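Local coordinates for inositol-1-monophosphatase (Nostoc sp., PDB 5ZHH), which probably hydrolyses inositol monophosphates to free inositol and inorganic phosphate, at residues Leu195-Ala199 and Gly219-Leu223; Ala101-Ser105 and Ser188-Leu193; Gly227-Tyr233 and Ile245-Gly250. All coordinates share one frame; numbering follows the deposited sequence.

From the N terminus, interaction 2 comes first: residues 101-105, at the start of strand 103-110 of the larger sheet, are met by residues 188-193 after 82 intervening residues that include helix and strand. Interaction 1 follows on the same helix 191-199, where residues 195-199 pair with 219-223 of helix 213-225, closing over 19 residues. Interaction 3 then closes a connection of 11 residues between residues 227-233 and 245-250, which hold neighbouring strands of the smaller sheet. The three closures run in series, none nested or crossed. Leu-195 and Leu-223 of interaction 1 pack on Ala-247 of interaction 3. Interactions 2 and 3 do not touch, their centres about 17 Å apart, with the helix pair joining them.

Interaction 1. Residues Leu195-Ala199 and Gly219-Leu223; sequences LAHVA and GVILL
Ala-199 N donates to Leu-195 O over 2.9 Å, and Leu-223 N reaches Gly-219 O in the same way; these bonds set one turn in each helix, and the turns meet through carbon alone. The two short axes run side by side, 4° from parallel and 8.6 Å apart at closest approach. At one end Gly-219 lets them close up: Leu-195 CB rests 3.8 Å from Gly-219 CA, and a CB on that glycine would collide with it. At the other, Leu-223 holds CG opposite its backbone N (chi1 174°), which sends the branch across the gap, and CD1 lies 3.6 Å from Val-198 CG1, while the same methyl lies against Ala-199 CA. Leu-222 extends likewise from the preceding position, and its CD2 presses on Ala-199 CB at 3.7 Å and on Ala-196 CA at 3.8 Å. Small alanines thus receive the branched tips of the leucines. Leu-195, Val-220 and Leu-223 also touch strand 245-248, whereas Ala-196 and Leu-222 meet Phe-128 of the larger sheet. A parallel helix pair buried between two sheets is characteristic of the layered alpha-beta-alpha-beta-alpha sandwich of the inositol monophosphatase fold.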
loop_
_atom_site.group_PDB
_atom_site.type_symbol
_atom_site.label_atom_id
_atom_site.label_comp_id
_atom_site.label_asym_id
_atom_site.label_seq_id
_atom_site.Cartn_x
_atom_site.Cartn_y
_atom_site.Cartn_z
ATOM N N LEU A 195 -5.019 3.095 -22.341
ATOM C CA LEU A 195 -5.387 4.503 -22.475
ATOM C C LEU A 195 -4.962 5.306 -21.251
ATOM O O LEU A 195 -4.437 6.424 -21.378
ATOM C CB LEU A 195 -6.895 4.613 -22.696
ATOM C CG LEU A 195 -7.310 4.206 -24.117
ATOM C CD1 LEU A 195 -8.773 3.809 -24.163
ATOM C CD2 LEU A 195 -7.045 5.360 -25.061
ATOM N N ALA A 196 -5.178 4.749 -20.054
ATOM C CA ALA A 196 -4.738 5.406 -18.830
ATOM C C ALA A 196 -3.227 5.592 -18.802
ATOM O O ALA A 196 -2.736 6.590 -18.256
ATOM C CB ALA A 196 -5.198 4.601 -17.613
ATOM N N HIS A 197 -2.472 4.646 -19.376
ATOM C CA HIS A 197 -1.020 4.788 -19.416
ATOM C C HIS A 197 -0.573 5.865 -20.402
ATOM O O HIS A 197 0.453 6.512 -20.180
ATOM C CB HIS A 197 -0.363 3.458 -19.772
ATOM C CG HIS A 197 -0.454 2.429 -18.690
ATOM N ND1 HIS A 197 -1.096 2.658 -17.492
ATOM C CD2 HIS A 197 0.012 1.160 -18.632
ATOM C CE1 HIS A 197 -1.019 1.575 -16.741
ATOM N NE2 HIS A 197 -0.351 0.652 -17.410
ATOM N N VAL A 198 -1.292 6.056 -21.510
ATOM C CA VAL A 198 -1.010 7.228 -22.337
ATOM C C VAL A 198 -1.336 8.498 -21.558
ATOM O O VAL A 198 -0.592 9.486 -21.605
ATOM C CB VAL A 198 -1.780 7.174 -23.671
ATOM C CG1 VAL A 198 -1.307 8.304 -24.599
ATOM C CG2 VAL A 198 -1.583 5.836 -24.364
ATOM N N ALA A 199 -2.446 8.485 -20.821
ATOM C CA ALA A 199 -2.901 9.691 -20.132
ATOM C C ALA A 199 -1.883 10.191 -19.111
ATOM O O ALA A 199 -1.716 11.404 -18.941
ATOM C CB ALA A 199 -4.246 9.432 -19.459
ATOM N N GLY A 219 -11.393 5.996 -21.086
ATOM C CA GLY A 219 -10.012 6.351 -21.363
ATOM C C GLY A 219 -9.868 7.488 -22.351
ATOM O O GLY A 219 -8.901 8.252 -22.282
ATOM N N VAL A 220 -10.820 7.624 -23.275
ATOM C CA VAL A 220 -10.719 8.670 -24.290
ATOM C C VAL A 220 -10.785 10.050 -23.644
ATOM O O VAL A 220 -9.948 10.920 -23.918
ATOM C CB VAL A 220 -11.802 8.484 -25.369
ATOM C CG1 VAL A 220 -11.973 9.758 -26.181
ATOM C CG2 VAL A 220 -11.428 7.322 -26.299
ATOM N N ILE A 221 -11.771 10.275 -22.769
ATOM C CA ILE A 221 -11.888 11.596 -22.155
ATOM C C ILE A 221 -10.756 11.825 -21.158
ATOM O O ILE A 221 -10.222 12.935 -21.053
ATOM C CB ILE A 221 -13.279 11.793 -21.514
ATOM C CG1 ILE A 221 -13.395 13.198 -20.914
ATOM C CG2 ILE A 221 -13.565 10.756 -20.435
ATOM C CD1 ILE A 221 -13.233 14.325 -21.932
ATOM N N LEU A 222 -10.357 10.775 -20.431
ATOM C CA LEU A 222 -9.193 10.865 -19.554
ATOM C C LEU A 222 -7.969 11.343 -20.318
ATOM O O LEU A 222 -7.270 12.268 -19.887
ATOM C CB LEU A 222 -8.906 9.500 -18.928
ATOM C CG LEU A 222 -7.731 9.460 -17.951
ATOM C CD1 LEU A 222 -8.144 10.112 -16.623
ATOM C CD2 LEU A 222 -7.244 8.032 -17.727
ATOM N N LEU A 223 -7.700 10.720 -21.468
ATOM C CA LEU A 223 -6.515 11.072 -22.237
ATOM C C LEU A 223 -6.628 12.487 -22.785
ATOM O O LEU A 223 -5.663 13.258 -22.736
ATOM C CB LEU A 223 -6.316 10.064 -23.374
ATOM C CG LEU A 223 -5.199 10.373 -24.368
ATOM C CD1 LEU A 223 -3.897 10.538 -23.623
ATOM C CD2 LEU A 223 -5.075 9.247 -25.390
#

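Interaction 2. Residues Ala101-Ser105 and Ser188-Leu193; sequences AFCVS and SGSAAL
Cys-103 lodges its sulfur among three residues of the opposing segment, touching Ala-192 CB at 3.6 Å and lying close to Ser-190 OG and Leu-193 CG. With chi1 at 63° the SG sits in the crowded position between its own backbone N and carbonyl carbon. Leu-193 turns CG away from its carbonyl carbon, beside the backbone N (chi1 -76°), which helps lay CD1 against the backbone just before the strand, 3.6 Å from Phe-102 N, while CG and CD2 pack against Cys-103 CB. Ser-190 is the N-cap of helix 191-199: its OG accepts from Leu-193 N at 3.2 Å in a nearly straight bond (165°). That hydroxyl also bonds to Asp-90, which lies in the family's Asp-Pro-x-Asp-Gly-Thr sequence signature and bonds to Ala-192 N as well. One step back, Ser-188 OG accepts from Ser-190 N, 3.2 Å away, forming an ST turn, and has a second partner in Asp-194. Small groups join the two loops ahead of strand and helix: Ala-101 CB stands 3.6 Å from Ser-188 O, and Ser-190 CB 3.5 Å from Ala-101 O. Asn-94 bonds to both of those carbonyl oxygens through its ND2. Further along, Ser-105 CB meets Ala-192 CB at 4.0 Å.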
loop_
_atom_site.group_PDB
_atom_site.type_symbol
_atom_site.label_atom_id
_atom_site.label_comp_id
_atom_site.label_asym_id
_atom_site.label_seq_id
_atom_site.Cartn_x
_atom_site.Cartn_y
_atom_site.Cartn_z
ATOM N N ALA A 101 -3.025 -6.718 -14.811
ATOM C CA ALA A 101 -3.400 -5.622 -15.710
ATOM C C ALA A 101 -4.881 -5.811 -16.051
ATOM O O ALA A 101 -5.250 -6.336 -17.105
ATOM C CB ALA A 101 -2.536 -5.562 -16.971
ATOM N N PHE A 102 -5.738 -5.405 -15.117
ATOM C CA PHE A 102 -7.178 -5.435 -15.319
ATOM C C PHE A 102 -7.788 -4.309 -14.496
ATOM O O PHE A 102 -7.164 -3.789 -13.567
ATOM C CB PHE A 102 -7.773 -6.800 -14.937
ATOM C CG PHE A 102 -7.425 -7.235 -13.548
ATOM C CD1 PHE A 102 -8.170 -6.802 -12.464
ATOM C CD2 PHE A 102 -6.336 -8.058 -13.321
ATOM C CE1 PHE A 102 -7.842 -7.198 -11.175
ATOM C CE2 PHE A 102 -6.003 -8.451 -12.039
ATOM C CZ PHE A 102 -6.754 -8.020 -10.968
ATOM N N CYS A 103 -9.016 -3.934 -14.844
ATOM C CA CYS A 103 -9.607 -2.748 -14.245
ATOM C C CYS A 103 -11.108 -2.748 -14.479
ATOM O O CYS A 103 -11.640 -3.539 -15.259
ATOM C CB CYS A 103 -8.988 -1.476 -14.827
ATOM S SG CYS A 103 -9.324 -1.314 -16.597
ATOM N N VAL A 104 -11.778 -1.834 -13.780
ATOM C CA VAL A 104 -13.154 -1.446 -14.057
ATOM C C VAL A 104 -13.089 -0.152 -14.852
ATOM O O VAL A 104 -12.315 0.751 -14.506
ATOM C CB VAL A 104 -13.951 -1.256 -12.753
ATOM C CG1 VAL A 104 -15.422 -0.951 -13.044
ATOM C CG2 VAL A 104 -13.820 -2.484 -11.868
ATOM N N SER A 105 -13.866 -0.064 -15.933
ATOM C CA SER A 105 -13.909 1.133 -16.768
ATOM C C SER A 105 -15.345 1.635 -16.810
ATOM O O SER A 105 -16.252 0.885 -17.182
ATOM C CB SER A 105 -13.396 0.841 -18.186
ATOM O OG SER A 105 -13.409 2.007 -18.997
ATOM N N SER A 188 -0.125 -5.164 -22.797
ATOM C CA SER A 188 -0.515 -5.337 -21.403
ATOM C C SER A 188 -1.709 -6.258 -21.245
ATOM O O SER A 188 -1.796 -6.980 -20.243
ATOM C CB SER A 188 -0.868 -3.986 -20.772
ATOM O OG SER A 188 -2.147 -3.563 -21.230
ATOM N N GLY A 189 -2.630 -6.239 -22.203
ATOM C CA GLY A 189 -3.853 -7.006 -22.119
ATOM C C GLY A 189 -5.072 -6.256 -21.615
ATOM O O GLY A 189 -6.120 -6.881 -21.434
ATOM N N SER A 190 -4.979 -4.942 -21.390
ATOM C CA SER A 190 -6.140 -4.143 -20.988
ATOM C C SER A 190 -6.150 -2.833 -21.765
ATOM O O SER A 190 -5.306 -1.963 -21.527
ATOM C CB SER A 190 -6.135 -3.865 -19.483
ATOM O OG SER A 190 -7.118 -2.888 -19.161
ATOM N N ALA A 191 -7.127 -2.678 -22.663
ATOM C CA ALA A 191 -7.212 -1.463 -23.472
ATOM C C ALA A 191 -7.490 -0.229 -22.614
ATOM O O ALA A 191 -6.957 0.855 -22.882
ATOM C CB ALA A 191 -8.280 -1.631 -24.555
ATOM N N ALA A 192 -8.334 -0.365 -21.583
ATOM C CA ALA A 192 -8.618 0.785 -20.726
ATOM C C ALA A 192 -7.362 1.239 -19.993
ATOM O O ALA A 192 -7.062 2.438 -19.940
ATOM C CB ALA A 192 -9.734 0.454 -19.732
ATOM N N LEU A 193 -6.600 0.290 -19.444
ATOM C CA LEU A 193 -5.348 0.655 -18.788
ATOM C C LEU A 193 -4.332 1.193 -19.781
ATOM O O LEU A 193 -3.531 2.066 -19.427
ATOM C CB LEU A 193 -4.769 -0.534 -18.020
ATOM C CG LEU A 193 -5.493 -0.818 -16.695
ATOM C CD1 LEU A 193 -4.919 -2.053 -16.003
ATOM C CD2 LEU A 193 -5.425 0.399 -15.776
#

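Interaction 3. Residues Gly227-Tyr233 and Ile245-Gly250; sequences GGKVTAY and ILATNG
Tyr-233 presents its ring edge to Ile-245: CE1 lies 3.4 Å from Ile-245 O, which sits near the ring plane, while Leu-246 CB approaches the ring obliquely. The Trp-207 ring meets the tyrosine with the planes at about 80°. Among the flat peptide groups, Thr-231 N and Leu-246 O form a bond lying in the carbonyl plane, whereas Lys-229 N is tilted 26° from the carbonyl plane of Thr-248, 2.9 Å from its O. The return bonds, Thr-248 N to Lys-229 O and Leu-246 N to Thr-231 O (2.8 Å), complete two antiparallel hydrogen-bonded pairs flanking the non-hydrogen-bonded pair of Val-230 and Ala-247. There Val-230 CA makes a CA-H...O contact with Leu-246 O at 3.2 Å. Its CG1, extended opposite the backbone N (chi1 -177°), crosses the Ile-245 side chain, 3.7 Å from Ile-245 CD1, and CG2 meets Ala-247 CB.

On the other face Thr-231 OG1 donates to a lone pair of Ala-232 O at 2.7 Å and also bonds to His-253 NE2. Thr-248 OG1 is hydrogen-bonded to His-253 ND1, so the imidazole is held at both nitrogens by threonines of adjacent strands; the same OG1 accepts from Gly-250 N at 3.0 Å, an ST turn. A valine in place of Thr-231 would probably leave His-253 NE2 and Ala-232 O without this hydroxyl and make the imidazole's orientation less secure.

The Thr-231 and Leu-246 face is covered by helix 253-261. The Val-230 and Ala-247 face packs on helix 213-225, to which strand 229-231 is joined through a Schellman motif at Gly-227, and strand 245-248 continues the sheet through backbone bonds to strand 205-208.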
loop_
_atom_site.group_PDB
_atom_site.type_symbol
_atom_site.label_atom_id
_atom_site.label_comp_id
_atom_site.label_asym_id
_atom_site.label_seq_id
_atom_site.Cartn_x
_atom_site.Cartn_y
_atom_site.Cartn_z
ATOM N N GLY A 227 -4.279 16.058 -21.986
ATOM C CA GLY A 227 -3.540 16.744 -23.019
ATOM C C GLY A 227 -3.252 15.929 -24.258
ATOM O O GLY A 227 -2.511 16.406 -25.126
ATOM N N GLY A 228 -3.825 14.729 -24.377
ATOM C CA GLY A 228 -3.568 13.853 -25.504
ATOM C C GLY A 228 -4.578 14.018 -26.625
ATOM O O GLY A 228 -5.424 14.916 -26.622
ATOM N N LYS A 229 -4.485 13.110 -27.605
ATOM C CA LYS A 229 -5.287 13.181 -28.820
ATOM C C LYS A 229 -5.743 11.787 -29.239
ATOM O O LYS A 229 -4.963 10.831 -29.199
ATOM C CB LYS A 229 -4.482 13.836 -29.951
ATOM C CG LYS A 229 -5.256 14.097 -31.217
ATOM C CD LYS A 229 -4.423 14.923 -32.194
ATOM C CE LYS A 229 -5.105 15.029 -33.547
ATOM N NZ LYS A 229 -4.406 15.980 -34.460
ATOM N N VAL A 230 -7.007 11.677 -29.653
ATOM C CA VAL A 230 -7.616 10.397 -30.018
ATOM C C VAL A 230 -8.336 10.554 -31.353
ATOM O O VAL A 230 -9.230 11.400 -31.481
ATOM C CB VAL A 230 -8.597 9.895 -28.946
ATOM C CG1 VAL A 230 -9.142 8.529 -29.332
ATOM C CG2 VAL A 230 -7.929 9.835 -27.593
ATOM N N THR A 231 -7.955 9.738 -32.343
ATOM C CA THR A 231 -8.536 9.789 -33.682
ATOM C C THR A 231 -8.634 8.376 -34.250
ATOM O O THR A 231 -8.267 7.390 -33.601
ATOM C CB THR A 231 -7.688 10.638 -34.638
ATOM O OG1 THR A 231 -6.417 9.999 -34.817
ATOM C CG2 THR A 231 -7.460 12.038 -34.086
ATOM N N ALA A 232 -9.098 8.286 -35.498
ATOM C CA ALA A 232 -8.915 7.076 -36.288
ATOM C C ALA A 232 -7.447 6.943 -36.697
ATOM O O ALA A 232 -6.624 7.827 -36.450
ATOM C CB ALA A 232 -9.810 7.102 -37.530
ATOM N N TYR A 233 -7.113 5.808 -37.321
ATOM C CA TYR A 233 -5.727 5.573 -37.721
ATOM C C TYR A 233 -5.215 6.677 -38.645
ATOM O O TYR A 233 -4.051 7.087 -38.545
ATOM C CB TYR A 233 -5.580 4.215 -38.409
ATOM C CG TYR A 233 -5.589 2.982 -37.518
ATOM C CD1 TYR A 233 -6.124 3.001 -36.221
ATOM C CD2 TYR A 233 -5.073 1.783 -37.993
ATOM C CE1 TYR A 233 -6.125 1.839 -35.433
ATOM C CE2 TYR A 233 -5.080 0.637 -37.228
ATOM C CZ TYR A 233 -5.604 0.662 -35.953
ATOM O OH TYR A 233 -5.593 -0.509 -35.221
ATOM N N ILE A 245 -8.913 2.649 -32.948
ATOM C CA ILE A 245 -8.579 3.820 -32.147
ATOM C C ILE A 245 -7.084 4.089 -32.265
ATOM O O ILE A 245 -6.267 3.162 -32.283
ATOM C CB ILE A 245 -9.012 3.625 -30.677
ATOM C CG1 ILE A 245 -8.656 4.871 -29.857
ATOM C CG2 ILE A 245 -8.363 2.366 -30.096
ATOM C CD1 ILE A 245 -9.316 4.928 -28.476
ATOM N N LEU A 246 -6.735 5.370 -32.378
ATOM C CA LEU A 246 -5.355 5.841 -32.306
ATOM C C LEU A 246 -5.299 6.907 -31.222
ATOM O O LEU A 246 -5.979 7.930 -31.331
ATOM C CB LEU A 246 -4.888 6.418 -33.644
ATOM C CG LEU A 246 -3.562 7.181 -33.632
ATOM C CD1 LEU A 246 -2.432 6.248 -33.208
ATOM C CD2 LEU A 246 -3.274 7.780 -35.010
ATOM N N ALA A 247 -4.502 6.670 -30.180
ATOM C CA ALA A 247 -4.534 7.505 -28.980
ATOM C C ALA A 247 -3.113 7.794 -28.522
ATOM O O ALA A 247 -2.372 6.867 -28.182
ATOM C CB ALA A 247 -5.327 6.812 -27.868
ATOM N N THR A 248 -2.720 9.072 -28.521
ATOM C CA THR A 248 -1.327 9.432 -28.276
ATOM C C THR A 248 -1.239 10.661 -27.389
ATOM O O THR A 248 -2.247 11.293 -27.049
ATOM C CB THR A 248 -0.569 9.714 -29.580
ATOM O OG1 THR A 248 -0.988 10.980 -30.101
ATOM C CG2 THR A 248 -0.813 8.618 -30.622
ATOM N N ASN A 249 0.004 11.025 -27.057
ATOM C CA ASN A 249 0.293 12.264 -26.345
ATOM C C ASN A 249 0.056 13.505 -27.192
ATOM O O ASN A 249 0.196 14.611 -26.667
ATOM C CB ASN A 249 1.742 12.274 -25.830
ATOM C CG ASN A 249 2.787 12.241 -26.951
ATOM O OD1 ASN A 249 2.468 12.356 -28.137
ATOM N ND2 ASN A 249 4.057 12.092 -26.564
ATOM N N GLY A 250 -0.282 13.368 -28.473
ATOM C CA GLY A 250 -0.521 14.543 -29.289
ATOM C C GLY A 250 0.690 14.976 -30.092
ATOM O O GLY A 250 0.547 15.495 -31.203
#